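Local atomic coordinates of cysteine synthase 3 (Entamoeba histolytica, PDB entry 6KR5), a protein that acts as a cysteine synthase, a pyridoxal-phosphate enzyme that probably converts O-acetyl-L-serine and sulfide into L-cysteine and acetate. Residues P53-D59 with T89-Q95; G62-Y67 with A96-F100; E80-S86 with Y102-M108; V46-C50 with I305-C309. All blocks are in the same frame, centred on the assembly; numbering follows the deposited sequence. Where two conformers were deposited one is given.

Interaction 1: P53-D59 with T89-Q95; sequences PMSSVKD and TGIGLCQ. With PLP (pyridoxal-5'-phosphate), chain D.
Asp59 and Gln95 make the direct polar link between 53-59 and helix 89-95. Gln95 NE2 donates to Asp59 OD2 over 3.1 Å, coming from above the carboxylate plane (84° out of it), while Met54 N takes the syn lone pair of the same oxygen at 2.7 Å. Two donors thus grip one buried carboxylate oxygen and fix its rotation. Gln95 reaches it with CG anti to the backbone N (chi1 173°) and an extended chain beyond, a length that suits a glutamine spanning from helix to loop. A water accepts from Gln95 NE2 and donates to Asp59 O and Gly92 O.

Gly92 has no side chain to hold the segments apart, so its CA comes within 4.3 Å of Asp59 CA and makes a CH...O contact of 3.6 Å with Lys58 O. Apolar contact is supplied by Met54, whose CB rests against Ile91 CG2 at 3.7 Å.

The covalent element is Lys58, whose NZ lies 1.3 Å from PLP C4A, consistent with the internal Schiff base of this family; the aldehyde oxygen O4A is modelled onto the same lysine end, so the detailed geometry there is doubtful. Thr89, its OG1 bonded to Gln159, borders the lysine chain. The N-terminal part of helix 58-72 thus packs against helix 88-100, with helix 114-122 covering Met54 and Ile91, and strand 104-109 behind Cys94.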
loop_
_atom_site.group_PDB
_atom_site.type_symbol
_atom_site.label_atom_id
_atom_site.label_comp_id
_atom_site.label_asym_id
_atom_site.label_seq_id
_atom_site.Cartn_x
_atom_site.Cartn_y
_atom_site.Cartn_z
ATOM N N PRO B 53 -4.410 5.206 1.466
ATOM C CA PRO B 53 -4.929 3.943 2.036
ATOM C C PRO B 53 -5.262 2.873 1.008
ATOM O O PRO B 53 -5.046 1.680 1.283
ATOM C CB PRO B 53 -6.181 4.391 2.810
ATOM C CG PRO B 53 -6.469 5.807 2.338
ATOM C CD PRO B 53 -5.129 6.382 1.983
ATOM N N MET B 54 -5.786 3.242 -0.164
ATOM C CA MET B 54 -5.963 2.270 -1.234
ATOM C C MET B 54 -4.929 2.465 -2.341
ATOM O O MET B 54 -5.120 2.005 -3.471
ATOM C CB MET B 54 -7.396 2.295 -1.766
ATOM C CG MET B 54 -8.369 1.483 -0.890
ATOM S SD MET B 54 -7.825 -0.203 -0.489
ATOM C CE MET B 54 -7.632 -0.863 -2.141
ATOM N N SER B 55 -3.819 3.122 -2.008
ATOM C CA SER B 55 -2.539 2.958 -2.698
ATOM C C SER B 55 -2.510 3.557 -4.097
ATOM O O SER B 55 -1.719 3.124 -4.943
ATOM C CB SER B 55 -2.131 1.485 -2.746
ATOM O OG SER B 55 -2.078 0.984 -1.422
ATOM N N SER B 56 -3.319 4.579 -4.361
ATOM C CA SER B 56 -3.115 5.343 -5.581
ATOM C C SER B 56 -3.570 6.774 -5.377
ATOM O O SER B 56 -4.295 7.097 -4.436
ATOM C CB SER B 56 -3.846 4.740 -6.783
ATOM O OG SER B 56 -5.157 5.285 -6.909
ATOM N N VAL B 57 -3.123 7.627 -6.299
ATOM C CA VAL B 57 -3.515 9.031 -6.308
ATOM C C VAL B 57 -5.026 9.189 -6.388
ATOM O O VAL B 57 -5.576 10.204 -5.939
ATOM C CB VAL B 57 -2.794 9.721 -7.482
ATOM C CG1 VAL B 57 -3.258 9.150 -8.804
ATOM C CG2 VAL B 57 -2.982 11.222 -7.430
ATOM N N LYS B 58 -5.727 8.198 -6.945
ATOM C CA LYS B 58 -7.174 8.326 -7.091
ATOM C C LYS B 58 -7.918 8.282 -5.763
ATOM O O LYS B 58 -9.106 8.625 -5.737
ATOM C CB LYS B 58 -7.713 7.246 -8.026
ATOM C CG LYS B 58 -7.158 7.343 -9.441
ATOM C CD LYS B 58 -7.299 8.740 -10.033
ATOM C CE LYS B 58 -7.166 8.683 -11.539
ATOM N NZ LYS B 58 -5.792 9.119 -11.910
ATOM N N ASP B 59 -7.270 7.886 -4.667
ATOM C CA ASP B 59 -7.891 8.080 -3.358
ATOM C C ASP B 59 -8.278 9.539 -3.168
ATOM O O ASP B 59 -9.356 9.852 -2.647
ATOM C CB ASP B 59 -6.934 7.677 -2.233
ATOM C CG ASP B 59 -6.817 6.181 -2.039
ATOM O OD1 ASP B 59 -6.945 5.420 -3.014
ATOM O OD2 ASP B 59 -6.568 5.779 -0.881
ATOM N N THR B 89 -9.548 4.927 -10.490
ATOM C CA THR B 89 -10.644 5.830 -10.148
ATOM C C THR B 89 -11.786 5.079 -9.490
ATOM O O THR B 89 -12.386 5.565 -8.521
ATOM C CB THR B 89 -11.115 6.545 -11.403
ATOM O OG1 THR B 89 -10.054 7.390 -11.854
ATOM C CG2 THR B 89 -12.366 7.394 -11.129
ATOM N N GLY B 90 -12.087 3.882 -9.991
ATOM C CA GLY B 90 -13.134 3.089 -9.379
ATOM C C GLY B 90 -12.822 2.751 -7.938
ATOM O O GLY B 90 -13.702 2.804 -7.075
ATOM N N ILE B 91 -11.560 2.412 -7.657
ATOM C CA ILE B 91 -11.169 2.096 -6.282
ATOM C C ILE B 91 -11.330 3.315 -5.383
ATOM O O ILE B 91 -11.868 3.225 -4.275
ATOM C CB ILE B 91 -9.727 1.567 -6.244
ATOM C CG1 ILE B 91 -9.627 0.257 -7.025
ATOM C CG2 ILE B 91 -9.279 1.412 -4.806
ATOM C CD1 ILE B 91 -8.180 -0.213 -7.197
ATOM N N GLY B 92 -10.869 4.477 -5.847
ATOM C CA GLY B 92 -10.977 5.672 -5.028
ATOM C C GLY B 92 -12.415 6.086 -4.778
ATOM O O GLY B 92 -12.759 6.540 -3.684
ATOM N N LEU B 93 -13.282 5.910 -5.774
ATOM C CA LEU B 93 -14.691 6.223 -5.566
ATOM C C LEU B 93 -15.334 5.231 -4.610
ATOM O O LEU B 93 -16.166 5.609 -3.777
ATOM C CB LEU B 93 -15.425 6.223 -6.901
ATOM C CG LEU B 93 -15.156 7.390 -7.846
ATOM C CD1 LEU B 93 -15.722 7.041 -9.212
ATOM C CD2 LEU B 93 -15.786 8.679 -7.317
ATOM N N CYS B 94 -14.957 3.954 -4.718
ATOM C CA CYS B 94 -15.562 2.934 -3.870
ATOM C C CYS B 94 -15.148 3.109 -2.418
ATOM O O CYS B 94 -15.967 2.930 -1.507
ATOM C CB CYS B 94 -15.196 1.544 -4.380
ATOM S SG CYS B 94 -16.088 1.094 -5.880
ATOM N N GLN B 95 -13.893 3.488 -2.180
ATOM C CA GLN B 95 -13.450 3.737 -0.810
ATOM C C GLN B 95 -14.245 4.878 -0.180
ATOM O O GLN B 95 -14.786 4.744 0.933
ATOM C CB GLN B 95 -11.953 4.037 -0.797
ATOM C CG GLN B 95 -11.440 4.474 0.568
ATOM C CD GLN B 95 -9.950 4.760 0.563
ATOM O OE1 GLN B 95 -9.145 4.023 1.158
ATOM N NE2 GLN B 95 -9.567 5.822 -0.124
HETATM N N1 PLP D . -1.196 6.574 -13.273
HETATM C C2 PLP D . -2.164 5.901 -12.578
HETATM C C2A PLP D . -1.870 4.508 -12.117
HETATM C C3 PLP D . -3.377 6.514 -12.316
HETATM O O3 PLP D . -4.330 5.821 -11.625
HETATM C C4 PLP D . -3.607 7.811 -12.753
HETATM C C4A PLP D . -4.936 8.455 -12.575
HETATM O O4A PLP D . -5.860 7.832 -12.038
HETATM C C5 PLP D . -2.611 8.488 -13.455
HETATM C C6 PLP D . -1.417 7.855 -13.711
HETATM C C5A PLP D . -2.809 9.884 -14.003
HETATM O O4P PLP D . -3.176 10.843 -13.050
HETATM P P PLP D . -4.187 11.985 -13.538
HETATM O O1P PLP D . -3.633 12.578 -14.822
HETATM O O2P PLP D . -5.514 11.331 -13.796
HETATM O O3P PLP D . -4.252 12.988 -12.443
HETATM O O HOH W 1 -11.160 7.717 -1.719
#

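Interaction 2: G62-Y67 with A96-F100; sequences GFNIIY and AGAVF
An aromatic cluster of Phe63, Tyr67 and Phe100 fills the groove between helix 62-67 and helix 96-100. Phe100 reaches across with the CZ end of its ring, which meets Phe63 CE1 at 3.7 Å and Tyr67 CD1 at 3.6 Å. Its plane is nearly parallel to both others (25° and 15°), but slid so far that the rings barely overlap, the Phe63 and Tyr67 centroids lying 5.9 and 5.8 Å from that of Phe100. Phe63 and Tyr67, one turn apart, both direct CG anti to the backbone N, which lines them up along one flank of their helix.

Beside the rings, Ile66 splits its branches: CG2 packs on Phe100 CD2 and CD1 on Ala96 CB, both at 3.7 Å. Small Ala96 and Gly97 suit the place where the helices draw close, Ala96 CB lying 3.8 Å from Phe63 CA. Ile4 and Ile6 of the second subunit pack on Phe100 and Phe63. The whole is ordinary apolar helix-helix packing, large rings at one end and small residues at the other.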
loop_
_atom_site.group_PDB
_atom_site.type_symbol
_atom_site.label_atom_id
_atom_site.label_comp_id
_atom_site.label_asym_id
_atom_site.label_seq_id
_atom_site.Cartn_x
_atom_site.Cartn_y
_atom_site.Cartn_z
ATOM N N GLY B 62 -11.317 10.364 -5.874
ATOM C CA GLY B 62 -12.618 9.823 -5.511
ATOM C C GLY B 62 -13.169 10.484 -4.267
ATOM O O GLY B 62 -14.366 10.797 -4.190
ATOM N N PHE B 63 -12.298 10.729 -3.290
ATOM C CA PHE B 63 -12.720 11.416 -2.078
ATOM C C PHE B 63 -13.251 12.806 -2.391
ATOM O O PHE B 63 -14.352 13.166 -1.962
ATOM C CB PHE B 63 -11.563 11.522 -1.089
ATOM C CG PHE B 63 -11.865 12.438 0.057
ATOM C CD1 PHE B 63 -12.679 12.006 1.095
ATOM C CD2 PHE B 63 -11.384 13.733 0.082
ATOM C CE1 PHE B 63 -12.978 12.843 2.155
ATOM C CE2 PHE B 63 -11.691 14.577 1.137
ATOM C CZ PHE B 63 -12.490 14.134 2.164
ATOM N N ASN B 64 -12.478 13.622 -3.112
ATOM C CA ASN B 64 -12.925 15.003 -3.287
ATOM C C ASN B 64 -14.119 15.118 -4.227
ATOM O O ASN B 64 -14.965 16.001 -4.031
ATOM C CB ASN B 64 -11.799 15.908 -3.782
ATOM C CG ASN B 64 -12.085 17.356 -3.457
ATOM O OD1 ASN B 64 -12.276 17.699 -2.281
ATOM N ND2 ASN B 64 -12.181 18.202 -4.483
ATOM N N ILE B 65 -14.207 14.275 -5.260
ATOM C CA ILE B 65 -15.388 14.304 -6.129
ATOM C C ILE B 65 -16.651 14.061 -5.308
ATOM O O ILE B 65 -17.642 14.788 -5.430
ATOM C CB ILE B 65 -15.235 13.274 -7.265
ATOM C CG1 ILE B 65 -14.305 13.839 -8.349
ATOM C CG2 ILE B 65 -16.591 12.887 -7.842
ATOM C CD1 ILE B 65 -13.916 12.846 -9.390
ATOM N N ILE B 66 -16.616 13.070 -4.422
ATOM C CA ILE B 66 -17.804 12.742 -3.642
ATOM C C ILE B 66 -18.027 13.757 -2.526
ATOM O O ILE B 66 -19.157 14.212 -2.309
ATOM C CB ILE B 66 -17.682 11.308 -3.107
ATOM C CG1 ILE B 66 -17.738 10.329 -4.279
ATOM C CG2 ILE B 66 -18.801 11.009 -2.130
ATOM C CD1 ILE B 66 -17.284 8.926 -3.917
ATOM N N TYR B 67 -16.960 14.141 -1.822
ATOM C CA TYR B 67 -17.081 15.085 -0.713
ATOM C C TYR B 67 -17.658 16.407 -1.187
ATOM O O TYR B 67 -18.591 16.948 -0.580
ATOM C CB TYR B 67 -15.712 15.302 -0.079
ATOM C CG TYR B 67 -15.701 16.072 1.220
ATOM C CD1 TYR B 67 -16.715 15.920 2.154
ATOM C CD2 TYR B 67 -14.648 16.917 1.526
ATOM C CE1 TYR B 67 -16.687 16.611 3.351
ATOM C CE2 TYR B 67 -14.611 17.614 2.715
ATOM C CZ TYR B 67 -15.631 17.460 3.625
ATOM O OH TYR B 67 -15.592 18.153 4.815
ATOM N N ALA B 96 -14.358 6.007 -0.893
ATOM C CA ALA B 96 -15.065 7.157 -0.341
ATOM C C ALA B 96 -16.553 6.876 -0.224
ATOM O O ALA B 96 -17.179 7.228 0.782
ATOM C CB ALA B 96 -14.810 8.400 -1.192
ATOM N N GLY B 97 -17.127 6.189 -1.212
ATOM C CA GLY B 97 -18.547 5.885 -1.149
ATOM C C GLY B 97 -18.900 5.010 0.039
ATOM O O GLY B 97 -19.922 5.219 0.699
ATOM N N ALA B 98 -18.048 4.025 0.343
ATOM C CA ALA B 98 -18.326 3.142 1.471
ATOM C C ALA B 98 -18.371 3.918 2.788
ATOM O O ALA B 98 -19.203 3.634 3.656
ATOM C CB ALA B 98 -17.274 2.032 1.521
ATOM N N VAL B 99 -17.489 4.901 2.956
ATOM C CA VAL B 99 -17.429 5.614 4.230
ATOM C C VAL B 99 -18.499 6.696 4.304
ATOM O O VAL B 99 -19.129 6.890 5.353
ATOM C CB VAL B 99 -16.012 6.177 4.453
ATOM C CG1 VAL B 99 -15.961 6.956 5.741
ATOM C CG2 VAL B 99 -14.983 5.038 4.486
ATOM N N PHE B 100 -18.752 7.396 3.193
ATOM C CA PHE B 100 -19.817 8.396 3.185
ATOM C C PHE B 100 -21.201 7.769 3.162
ATOM O O PHE B 100 -22.187 8.478 3.400
ATOM C CB PHE B 100 -19.678 9.331 1.980
ATOM C CG PHE B 100 -18.619 10.378 2.138
ATOM C CD1 PHE B 100 -18.726 11.347 3.123
ATOM C CD2 PHE B 100 -17.529 10.418 1.284
ATOM C CE1 PHE B 100 -17.743 12.327 3.272
ATOM C CE2 PHE B 100 -16.543 11.398 1.422
ATOM C CZ PHE B 100 -16.651 12.351 2.412
#

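Interaction 3: E80-S86 with Y102-M108; sequences EIIEATS and YPVNIVM
Asn105 turns CG away from its carbonyl carbon (chi1 -57°), and Glu80 does likewise (chi1 -53°) before running out extended, which brings amide and carboxylate together, nearly coplanar, at one end of the strand pair. Asn105 ND2 donates to the anti lone pair of Glu80 OE1 at 2.9 Å in an almost straight bond (172°), lying in the amide plane. The same ND2 also donates to Ile81 O at 3.1 Å, from above the carbonyl plane, whereas Asn105 N reaches that oxygen from the opposite face at 2.8 Å. An asparagine fits here because one short amide reaches both neighbouring backbone and carboxylate.

Strands 80-84 and 104-108 run parallel, joined by a beta-alpha-beta crossover through helix 88-100. Their ladder continues through Glu83 N to Asn105 O (3.1 Å) and Val107 N to Glu83 O (2.9 Å), closing with Thr85 N on Val107 O. Branched residues fill both faces: Ile81 CD1 lies on Tyr102 CB (3.7 Å) and beside Val104, facing helix 88-100, while Ile82 CD1 meets Val107 CG2 (4.1 Å) on the face covered by helix 135-149. Glu83 starts on the Ile81 and Val104 face, then bends at chi2 so that OE2 turns to Gln159 N and OE1 to Ala84 N.

The Asn105 amide N-H groups and Glu83 carboxylate are thus paired, and Ile81 O, taking two donors, is probably held more firmly than an ordinary strand carbonyl.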
loop_
_atom_site.group_PDB
_atom_site.type_symbol
_atom_site.label_atom_id
_atom_site.label_comp_id
_atom_site.label_asym_id
_atom_site.label_seq_id
_atom_site.Cartn_x
_atom_site.Cartn_y
_atom_site.Cartn_z
ATOM N N GLU B 80 -27.112 7.686 -6.162
ATOM C CA GLU B 80 -26.003 6.742 -6.278
ATOM C C GLU B 80 -24.942 7.318 -7.199
ATOM O O GLU B 80 -25.260 8.010 -8.164
ATOM C CB GLU B 80 -26.488 5.386 -6.808
ATOM C CG GLU B 80 -27.640 4.826 -5.982
ATOM C CD GLU B 80 -28.087 3.450 -6.415
ATOM O OE1 GLU B 80 -27.415 2.829 -7.271
ATOM O OE2 GLU B 80 -29.118 2.969 -5.895
ATOM N N ILE B 81 -23.684 7.033 -6.891
ATOM C CA ILE B 81 -22.562 7.450 -7.724
ATOM C C ILE B 81 -22.422 6.481 -8.892
ATOM O O ILE B 81 -22.683 5.282 -8.754
ATOM C CB ILE B 81 -21.281 7.506 -6.865
ATOM C CG1 ILE B 81 -21.444 8.511 -5.717
ATOM C CG2 ILE B 81 -20.065 7.858 -7.718
ATOM C CD1 ILE B 81 -20.830 8.062 -4.404
ATOM N N ILE B 82 -22.014 6.982 -10.062
ATOM C CA ILE B 82 -21.710 6.103 -11.187
ATOM C C ILE B 82 -20.469 6.616 -11.913
ATOM O O ILE B 82 -20.238 7.826 -12.004
ATOM C CB ILE B 82 -22.912 5.951 -12.151
ATOM C CG1 ILE B 82 -22.626 4.857 -13.187
ATOM C CG2 ILE B 82 -23.271 7.277 -12.823
ATOM C CD1 ILE B 82 -23.805 4.523 -14.081
ATOM N N GLU B 83 -19.665 5.683 -12.415
ATOM C CA GLU B 83 -18.518 6.002 -13.248
ATOM C C GLU B 83 -18.235 4.809 -14.149
ATOM O O GLU B 83 -18.535 3.669 -13.795
ATOM C CB GLU B 83 -17.293 6.370 -12.405
ATOM C CG GLU B 83 -16.042 6.749 -13.225
ATOM C CD GLU B 83 -16.261 7.981 -14.090
ATOM O OE1 GLU B 83 -16.919 7.867 -15.152
ATOM O OE2 GLU B 83 -15.748 9.053 -13.714
ATOM N N ALA B 84 -17.693 5.090 -15.340
ATOM C CA ALA B 84 -17.207 4.062 -16.253
ATOM C C ALA B 84 -15.697 4.020 -16.100
ATOM O O ALA B 84 -14.998 4.940 -16.535
ATOM C CB ALA B 84 -17.614 4.359 -17.696
ATOM N N THR B 85 -15.194 2.971 -15.460
ATOM C CA THR B 85 -13.767 2.895 -15.181
ATOM C C THR B 85 -13.403 1.459 -14.863
ATOM O O THR B 85 -14.168 0.752 -14.212
ATOM C CB THR B 85 -13.364 3.805 -14.004
ATOM O OG1 THR B 85 -11.986 3.588 -13.673
ATOM C CG2 THR B 85 -14.198 3.511 -12.767
ATOM N N SER B 86 -12.230 1.043 -15.334
ATOM C CA SER B 86 -11.642 -0.240 -14.981
ATOM C C SER B 86 -10.387 -0.072 -14.132
ATOM O O SER B 86 -9.713 -1.064 -13.830
ATOM C CB SER B 86 -11.329 -1.039 -16.251
ATOM O OG SER B 86 -12.487 -1.198 -17.064
ATOM N N TYR B 102 -22.776 6.037 0.446
ATOM C CA TYR B 102 -23.500 6.129 -0.809
ATOM C C TYR B 102 -23.220 4.916 -1.683
ATOM O O TYR B 102 -22.082 4.448 -1.737
ATOM C CB TYR B 102 -23.105 7.385 -1.591
ATOM C CG TYR B 102 -23.782 8.626 -1.096
ATOM C CD1 TYR B 102 -23.265 9.330 -0.016
ATOM C CD2 TYR B 102 -24.956 9.090 -1.694
ATOM C CE1 TYR B 102 -23.882 10.463 0.444
ATOM C CE2 TYR B 102 -25.578 10.220 -1.233
ATOM C CZ TYR B 102 -25.037 10.898 -0.165
ATOM O OH TYR B 102 -25.657 12.032 0.296
ATOM N N PRO B 103 -24.219 4.396 -2.387
ATOM C CA PRO B 103 -23.942 3.318 -3.343
ATOM C C PRO B 103 -23.057 3.828 -4.471
ATOM O O PRO B 103 -23.162 4.985 -4.893
ATOM C CB PRO B 103 -25.333 2.922 -3.854
ATOM C CG PRO B 103 -26.284 3.404 -2.790
ATOM C CD PRO B 103 -25.662 4.670 -2.253
ATOM N N VAL B 104 -22.169 2.958 -4.947
ATOM C CA VAL B 104 -21.278 3.263 -6.063
ATOM C C VAL B 104 -21.495 2.218 -7.154
ATOM O O VAL B 104 -21.357 1.010 -6.908
ATOM C CB VAL B 104 -19.804 3.303 -5.624
ATOM C CG1 VAL B 104 -18.900 3.577 -6.818
ATOM C CG2 VAL B 104 -19.595 4.356 -4.538
ATOM N N ASN B 105 -21.839 2.679 -8.356
ATOM C CA ASN B 105 -21.981 1.831 -9.531
ATOM C C ASN B 105 -20.784 2.043 -10.451
ATOM O O ASN B 105 -20.505 3.174 -10.845
ATOM C CB ASN B 105 -23.275 2.158 -10.282
ATOM C CG ASN B 105 -24.503 2.011 -9.412
ATOM O OD1 ASN B 105 -25.024 0.909 -9.237
ATOM N ND2 ASN B 105 -24.970 3.125 -8.852
ATOM N N ILE B 106 -20.076 0.965 -10.785
ATOM C CA ILE B 106 -18.926 1.036 -11.682
ATOM C C ILE B 106 -19.217 0.200 -12.917
ATOM O O ILE B 106 -19.536 -0.991 -12.803
ATOM C CB ILE B 106 -17.636 0.534 -11.003
ATOM C CG1 ILE B 106 -17.351 1.314 -9.714
ATOM C CG2 ILE B 106 -16.466 0.556 -12.001
ATOM C CD1 ILE B 106 -17.069 2.773 -9.886
ATOM N N VAL B 107 -19.091 0.816 -14.094
ATOM C CA VAL B 107 -19.335 0.152 -15.370
ATOM C C VAL B 107 -17.994 -0.205 -15.994
ATOM O O VAL B 107 -17.129 0.663 -16.143
ATOM C CB VAL B 107 -20.148 1.050 -16.317
ATOM C CG1 VAL B 107 -20.573 0.258 -17.533
ATOM C CG2 VAL B 107 -21.346 1.640 -15.578
ATOM N N MET B 108 -17.825 -1.468 -16.373
ATOM C CA MET B 108 -16.575 -1.943 -16.958
ATOM C C MET B 108 -16.869 -3.218 -17.744
ATOM O O MET B 108 -17.855 -3.904 -17.467
ATOM C CB MET B 108 -15.531 -2.219 -15.867
ATOM C CG MET B 108 -16.058 -3.151 -14.795
ATOM S SD MET B 108 -15.022 -3.161 -13.330
ATOM C CE MET B 108 -13.417 -3.383 -14.096
HETATM O O HOH W 2 -26.880 0.176 -6.756
HETATM O O HOH W 3 -14.774 0.720 -17.777
#

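Interaction 4: V46-C50 with I305-C309; sequences VKLEC and ILPDC. With PLP (pyridoxal-5'-phosphate), chain D.
Two neighbouring parallel strands of the larger mixed sheet meet here, Lys47 beside Ile305 and Leu48 beside Leu306, just where both segments leave the sheet for the cofactor site. Leu306 N donates to Lys47 O at 2.9 Å, in the carbonyl plane, and Glu49 N to Leu306 O at 3.1 Å. A water extends the ladder, accepting from Cys50 N and donating to Leu306 O.

On one face the two leucines lie side by side, tightly packed, Leu48 CD2 to Leu306 CD1 3.4 Å, and Val46 CB adds a contact of 3.6 Å to the same CD1. On the other face Lys47 CB lies 4.0 Å from Ile305 CD1, and its ammonium is led on to a salt bridge with Glu175. Such carboxyl ends of parallel strands commonly form binding sites, and this one carries Pro307 and Asp308 of the PLP pocket. Pro307 CB approaches PLP N1 to 3.2 Å, its rigid ring packing over one face of the pyridine there. Asp308 OD2, near the C2A methyl, is hydrogen-bonded to Tyr313 and Asn88.

Cys50 and Cys309 form a disulfide in the crystal, but each has two conformers. In the pair described the SG atoms, both anti to their backbone N, stand 3.7 Å apart, not bonded.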
loop_
_atom_site.group_PDB
_atom_site.type_symbol
_atom_site.label_atom_id
_atom_site.label_comp_id
_atom_site.label_asym_id
_atom_site.label_seq_id
_atom_site.Cartn_x
_atom_site.Cartn_y
_atom_site.Cartn_z
ATOM N N VAL B 46 10.720 11.734 -5.537
ATOM C CA VAL B 46 9.511 11.042 -5.975
ATOM C C VAL B 46 8.443 11.156 -4.897
ATOM O O VAL B 46 8.710 10.927 -3.710
ATOM C CB VAL B 46 9.792 9.568 -6.336
ATOM C CG1 VAL B 46 10.561 9.498 -7.646
ATOM C CG2 VAL B 46 10.537 8.827 -5.223
ATOM N N LYS B 47 7.226 11.502 -5.314
ATOM C CA LYS B 47 6.092 11.618 -4.403
ATOM C C LYS B 47 5.267 10.344 -4.514
ATOM O O LYS B 47 4.754 10.029 -5.590
ATOM C CB LYS B 47 5.239 12.843 -4.725
ATOM C CG LYS B 47 4.151 13.067 -3.677
ATOM C CD LYS B 47 3.619 14.476 -3.681
ATOM C CE LYS B 47 2.557 14.660 -2.598
ATOM N NZ LYS B 47 3.043 14.560 -1.184
ATOM N N LEU B 48 5.159 9.606 -3.408
ATOM C CA LEU B 48 4.672 8.225 -3.441
ATOM C C LEU B 48 3.182 8.185 -3.121
ATOM O O LEU B 48 2.777 8.012 -1.965
ATOM C CB LEU B 48 5.478 7.367 -2.479
ATOM C CG LEU B 48 6.971 7.506 -2.731
ATOM C CD1 LEU B 48 7.713 6.604 -1.769
ATOM C CD2 LEU B 48 7.289 7.113 -4.136
ATOM N N GLU B 49 2.359 8.286 -4.170
ATOM C CA GLU B 49 0.918 8.226 -3.972
ATOM C C GLU B 49 0.455 6.822 -3.617
ATOM O O GLU B 49 -0.712 6.633 -3.252
ATOM C CB GLU B 49 0.209 8.773 -5.212
ATOM C CG GLU B 49 0.479 10.270 -5.383
ATOM C CD GLU B 49 -0.093 11.075 -4.222
ATOM O OE1 GLU B 49 -1.313 10.937 -3.991
ATOM O OE2 GLU B 49 0.657 11.833 -3.558
ATOM N N CYS B 50 1.346 5.837 -3.680
ATOM C CA CYS B 50 1.029 4.517 -3.164
ATOM C C CYS B 50 0.785 4.522 -1.659
ATOM O O CYS B 50 0.236 3.547 -1.127
ATOM C CB CYS B 50 2.169 3.569 -3.503
ATOM S SG CYS B 50 1.877 1.903 -2.969
ATOM N N ILE B 305 5.655 12.749 -9.642
ATOM C CA ILE B 305 4.517 12.037 -9.064
ATOM C C ILE B 305 4.608 10.568 -9.444
ATOM O O ILE B 305 4.757 10.234 -10.625
ATOM C CB ILE B 305 3.190 12.632 -9.563
ATOM C CG1 ILE B 305 3.103 14.124 -9.260
ATOM C CG2 ILE B 305 2.010 11.888 -8.932
ATOM C CD1 ILE B 305 3.199 14.439 -7.770
ATOM N N LEU B 306 4.495 9.680 -8.446
ATOM C CA LEU B 306 4.394 8.239 -8.695
ATOM C C LEU B 306 2.973 7.806 -8.350
ATOM O O LEU B 306 2.647 7.659 -7.164
ATOM C CB LEU B 306 5.419 7.455 -7.866
ATOM C CG LEU B 306 6.888 7.900 -7.978
ATOM C CD1 LEU B 306 7.802 6.779 -7.477
ATOM C CD2 LEU B 306 7.249 8.276 -9.377
ATOM N N PRO B 307 2.089 7.608 -9.338
ATOM C CA PRO B 307 0.650 7.478 -9.017
ATOM C C PRO B 307 0.227 6.228 -8.251
ATOM O O PRO B 307 -0.813 6.286 -7.569
ATOM C CB PRO B 307 -0.014 7.518 -10.404
ATOM C CG PRO B 307 0.925 8.349 -11.240
ATOM C CD PRO B 307 2.301 7.913 -10.768
ATOM N N ASP B 308 0.924 5.095 -8.364
ATOM C CA ASP B 308 0.487 3.894 -7.641
ATOM C C ASP B 308 1.647 2.904 -7.545
ATOM O O ASP B 308 2.783 3.207 -7.932
ATOM C CB ASP B 308 -0.778 3.267 -8.263
ATOM C CG ASP B 308 -0.542 2.565 -9.605
ATOM O OD1 ASP B 308 0.587 2.592 -10.151
ATOM O OD2 ASP B 308 -1.530 1.984 -10.132
ATOM N N CYS B 309 1.344 1.711 -7.044
ATOM C CA CYS B 309 2.335 0.713 -6.664
ATOM C C CYS B 309 2.412 -0.416 -7.687
ATOM O O CYS B 309 1.417 -0.770 -8.324
ATOM C CB CYS B 309 1.990 0.139 -5.292
ATOM S SG CYS B 309 3.142 -1.115 -4.712
HETATM N N1 PLP D . -1.196 6.574 -13.273
HETATM C C2 PLP D . -2.164 5.901 -12.578
HETATM C C2A PLP D . -1.870 4.508 -12.117
HETATM C C3 PLP D . -3.377 6.514 -12.316
HETATM O O3 PLP D . -4.330 5.821 -11.625
HETATM C C4 PLP D . -3.607 7.811 -12.753
HETATM C C4A PLP D . -4.936 8.455 -12.575
HETATM O O4A PLP D . -5.860 7.832 -12.038
HETATM C C5 PLP D . -2.611 8.488 -13.455
HETATM C C6 PLP D . -1.417 7.855 -13.711
HETATM C C5A PLP D . -2.809 9.884 -14.003
HETATM O O4P PLP D . -3.176 10.843 -13.050
HETATM P P PLP D . -4.187 11.985 -13.538
HETATM O O1P PLP D . -3.633 12.578 -14.822
HETATM O O2P PLP D . -5.514 11.331 -13.796
HETATM O O3P PLP D . -4.252 12.988 -12.443
HETATM O O HOH W 4 3.739 5.666 -5.305
#

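How the interactions relate
All four contacts are largely buried but differ in depth: interaction 4 lies about 7 Å from the chain centre and interaction 3 about 19 Å, measured between centres. Interactions 1 and 2 join the same pair of helices, 58-72 and 88-100, the first mixed, with a buried polar link and the PLP lysine, the second wholly apolar; both border the second subunit. Interaction 3 builds the smaller sheet against which helix 88-100 packs, touching interaction 2 through Ile66 and Ile81. Interaction 4 belongs to the other sheet and reaches interaction 1 through a probable hydrogen bond from Val57 N to Pro307 O. Both strand contacts rest on backbone ladders; of these, only interaction 4 holds PLP pocket residues.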